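Local coordinates for protein putative ribose 5-phosphate isomerase (Leishmania infantum, PDB 6FXW) that probably interconverts ribose 5-phosphate and ribulose 5-phosphate in the pentose phosphate pathway, as a type B isomerase of the LacAB/RpiB family, at residues Gln55-Ile60 with Arg86-Ala91. Numbering follows the deposited sequence.
Sequences QVCEAI and RGIRAA. With SO4 (sulfate ion), chain C.
Ile88 reaches across to helix 49-61 and meets it with both of its branches, at Cys57 and, one turn further on, at Ile60. Its CG2 lies 4.1 Å from Cys57 SG, and CG1 is equally near the sulfur, which therefore rests against the fork of the isoleucine rather than against its end. That end goes to the other residue: Ile88 CD1 touches Ile60 CG2 at 3.9 Å, the two side chains meeting at a slant. A chi1 of -66° leaves Ile60 CG2 opposite the backbone N, turned to Ile88 CD1, and in Ile88 the second torsion, -66°, folds CD1 back instead of extending the chain. Ile110 of the neighbouring strand 110-114 touches all three side chains, and Phe85 and Ala82 add to the packing around Cys57. The contact thus fastens helix 49-61 to the loop leading into strand 90-92, at one edge of the parallel sheet as formed within this chain, in this alpha/beta fold.

The next residue, Arg89, takes no part in the apolar contact. Its guanidinium meets a sulfate, probably from the crystallisation liquor, at its edge: NH1 donates to sulfate O4 over 2.9 Å and NH2 to sulfate O1 over 2.9 Å, both bonds nearly straight. His109 also binds this ion, while the carbonyls of Asn106 and Asn107 accept from Arg89 NE and NH2; these directional bonds hold the guanidinium and fix its plane. Between 55-60 and 86-91, by contrast, the join is by van der Waals contact, without a polar bond, and rests on the fit of Ile88 against Cys57 and Ile60.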
ATOM      1  N   GLN A  55      -9.992  -8.415  24.862  1.00 13.63           N
ATOM      2  CA  GLN A  55     -10.201  -9.854  24.865  1.00 12.95           C
ATOM      3  C   GLN A  55      -9.039 -10.646  24.359  1.00 13.73           C
ATOM      4  O   GLN A  55      -8.563 -11.628  24.958  1.00 14.52           O
ATOM      5  CB  GLN A  55     -11.496 -10.327  24.166  1.00 16.80           C
ATOM      6  CG  GLN A  55     -12.784  -9.910  24.785  1.00 19.35           C
ATOM      7  CD  GLN A  55     -13.980 -10.629  24.199  1.00 17.71           C
ATOM      8  OE1 GLN A  55     -14.914  -9.957  23.731  1.00 30.19           O
ATOM      9  NE2 GLN A  55     -14.002 -12.003  24.213  1.00 20.53           N
ATOM     10  N   VAL A  56      -8.503 -10.229  23.221  1.00 11.57           N
ATOM     11  CA  VAL A  56      -7.399 -10.953  22.580  1.00 11.30           C
ATOM     12  C   VAL A  56      -6.111 -10.788  23.444  1.00 11.64           C
ATOM     13  O   VAL A  56      -5.321 -11.739  23.674  1.00 11.94           O
ATOM     14  CB  VAL A  56      -7.159 -10.410  21.147  1.00 11.42           C
ATOM     15  CG1 VAL A  56      -5.903 -10.955  20.563  1.00 12.29           C
ATOM     16  CG2 VAL A  56      -8.289 -10.881  20.254  1.00 13.63           C
ATOM     17  N   CYS A  57      -5.839  -9.566  23.923  1.00 12.15           N
ATOM     18  CA  CYS A  57      -4.662  -9.289  24.769  1.00 10.97           C
ATOM     19  C   CYS A  57      -4.691 -10.186  26.010  1.00 11.86           C
ATOM     20  O   CYS A  57      -3.718 -10.789  26.396  1.00 12.77           O
ATOM     21  CB  CYS A  57      -4.572  -7.815  25.190  1.00 11.17           C
ATOM     22  SG  CYS A  57      -4.110  -6.787  23.771  1.00 13.76           S
ATOM     23  N   GLU A  58      -5.907 -10.249  26.611  1.00 11.69           N
ATOM     24  CA  GLU A  58      -6.000 -11.020  27.846  1.00 15.19           C
ATOM     25  C   GLU A  58      -5.844 -12.488  27.526  1.00 12.35           C
ATOM     26  O   GLU A  58      -5.178 -13.217  28.325  1.00 15.06           O
ATOM     27  CB  GLU A  58      -7.330 -10.771  28.553  1.00 18.75           C
ATOM     28  CG  GLU A  58      -7.225  -9.628  29.536  1.00 29.89           C
ATOM     29  CD  GLU A  58      -6.215  -9.818  30.700  1.00 38.92           C
ATOM     30  OE1 GLU A  58      -5.738  -8.767  31.217  1.00 51.62           O
ATOM     31  OE2 GLU A  58      -5.904 -10.991  31.105  1.00 55.43           O
ATOM     32  N   ALA A  59      -6.351 -13.010  26.412  1.00 12.34           N
ATOM     33  CA  ALA A  59      -6.095 -14.418  26.013  1.00 13.13           C
ATOM     34  C   ALA A  59      -4.635 -14.733  25.932  1.00 14.80           C
ATOM     35  O   ALA A  59      -4.191 -15.804  26.350  1.00 16.34           O
ATOM     36  CB  ALA A  59      -6.797 -14.762  24.716  1.00 14.58           C
ATOM     37  N   ILE A  60      -3.862 -13.844  25.323  1.00 12.44           N
ATOM     38  CA  ILE A  60      -2.442 -14.046  25.229  1.00 13.42           C
ATOM     39  C   ILE A  60      -1.767 -13.996  26.608  1.00 14.33           C
ATOM     40  O   ILE A  60      -0.962 -14.880  26.952  1.00 13.81           O
ATOM     41  CB  ILE A  60      -1.814 -13.028  24.280  1.00 12.27           C
ATOM     42  CG1 ILE A  60      -2.325 -13.286  22.855  1.00 14.49           C
ATOM     43  CG2 ILE A  60      -0.326 -13.055  24.314  1.00 13.95           C
ATOM     44  CD1 ILE A  60      -2.093 -12.154  21.878  1.00 14.23           C
ATOM     45  N   ARG A  86       0.153  -4.040  29.102  1.00 15.65           N
ATOM     46  CA  ARG A  86       1.487  -4.420  29.476  1.00 17.58           C
ATOM     47  C   ARG A  86       1.853  -5.803  28.976  1.00 16.21           C
ATOM     48  O   ARG A  86       1.072  -6.733  29.140  1.00 18.57           O
ATOM     49  CB  ARG A  86       1.556  -4.393  31.035  1.00 25.21           C
ATOM     50  CG  ARG A  86       2.894  -4.796  31.613  1.00 34.61           C
ATOM     51  CD  ARG A  86       2.892  -4.632  33.153  1.00 43.00           C
ATOM     52  NE  ARG A  86       4.215  -4.919  33.716  1.00 53.68           N
ATOM     53  CZ  ARG A  86       4.589  -6.075  34.283  1.00 65.45           C
ATOM     54  NH1 ARG A  86       5.822  -6.198  34.776  1.00 63.17           N
ATOM     55  NH2 ARG A  86       3.748  -7.118  34.380  1.00 68.66           N
ATOM     56  N   GLY A  87       2.992  -5.963  28.373  1.00 15.16           N
ATOM     57  CA  GLY A  87       3.490  -7.226  27.924  1.00 14.67           C
ATOM     58  C   GLY A  87       3.141  -7.543  26.454  1.00 15.22           C
ATOM     59  O   GLY A  87       3.479  -8.613  26.002  1.00 18.27           O
ATOM     60  N   ILE A  88       2.341  -6.674  25.820  1.00 13.19           N
ATOM     61  CA  ILE A  88       1.919  -6.901  24.436  1.00 12.86           C
ATOM     62  C   ILE A  88       2.565  -5.934  23.505  1.00 12.05           C
ATOM     63  O   ILE A  88       2.642  -4.726  23.782  1.00 14.68           O
ATOM     64  CB  ILE A  88       0.408  -6.699  24.322  1.00 13.42           C
ATOM     65  CG1 ILE A  88      -0.389  -7.736  25.119  1.00 13.90           C
ATOM     66  CG2 ILE A  88      -0.160  -6.641  22.860  1.00 13.40           C
ATOM     67  CD1 ILE A  88      -0.265  -9.132  24.604  1.00 13.51           C
ATOM     68  N   ARG A  89       3.036  -6.444  22.382  1.00 10.19           N
ATOM     69  CA  ARG A  89       3.488  -5.617  21.252  1.00 10.99           C
ATOM     70  C   ARG A  89       2.551  -5.972  20.096  1.00 10.10           C
ATOM     71  O   ARG A  89       2.478  -7.131  19.625  1.00 10.87           O
ATOM     72  CB  ARG A  89       4.902  -5.954  20.876  1.00 10.86           C
ATOM     73  CG  ARG A  89       5.946  -5.542  21.960  1.00 12.33           C
ATOM     74  CD  ARG A  89       7.412  -5.833  21.575  1.00 12.56           C
ATOM     75  NE  ARG A  89       7.669  -7.222  21.330  1.00 12.61           N
ATOM     76  CZ  ARG A  89       7.879  -8.123  22.319  1.00 12.85           C
ATOM     77  NH1 ARG A  89       7.877  -7.714  23.618  1.00 13.58           N
ATOM     78  NH2 ARG A  89       8.048  -9.393  22.022  1.00 13.76           N
ATOM     79  N   ALA A  90       1.911  -4.952  19.563  1.00  9.82           N
ATOM     80  CA  ALA A  90       0.855  -5.057  18.512  1.00  9.06           C
ATOM     81  C   ALA A  90       1.316  -4.281  17.306  1.00  9.56           C
ATOM     82  O   ALA A  90       1.648  -3.092  17.385  1.00 10.37           O
ATOM     83  CB  ALA A  90      -0.461  -4.614  19.002  1.00  8.73           C
ATOM     84  N   ALA A  91       1.329  -4.940  16.149  1.00  9.48           N
ATOM     85  CA  ALA A  91       1.854  -4.350  14.913  1.00 10.07           C
ATOM     86  C   ALA A  91       0.814  -4.169  13.852  1.00 10.23           C
ATOM     87  O   ALA A  91       0.212  -5.175  13.361  1.00  9.93           O
ATOM     88  CB  ALA A  91       2.937  -5.234  14.333  1.00 10.29           C
TER
HETATM   89  S   SO4 C 202       7.916 -11.287  25.239  1.00 30.84           S
HETATM   90  O1  SO4 C 202       8.330 -11.646  23.842  1.00 30.22           O
HETATM   91  O2  SO4 C 202       6.517 -11.854  25.479  1.00 28.29           O
HETATM   92  O3  SO4 C 202       8.908 -11.941  26.168  1.00 34.35           O
HETATM   93  O4  SO4 C 202       7.987  -9.836  25.579  1.00 30.27           O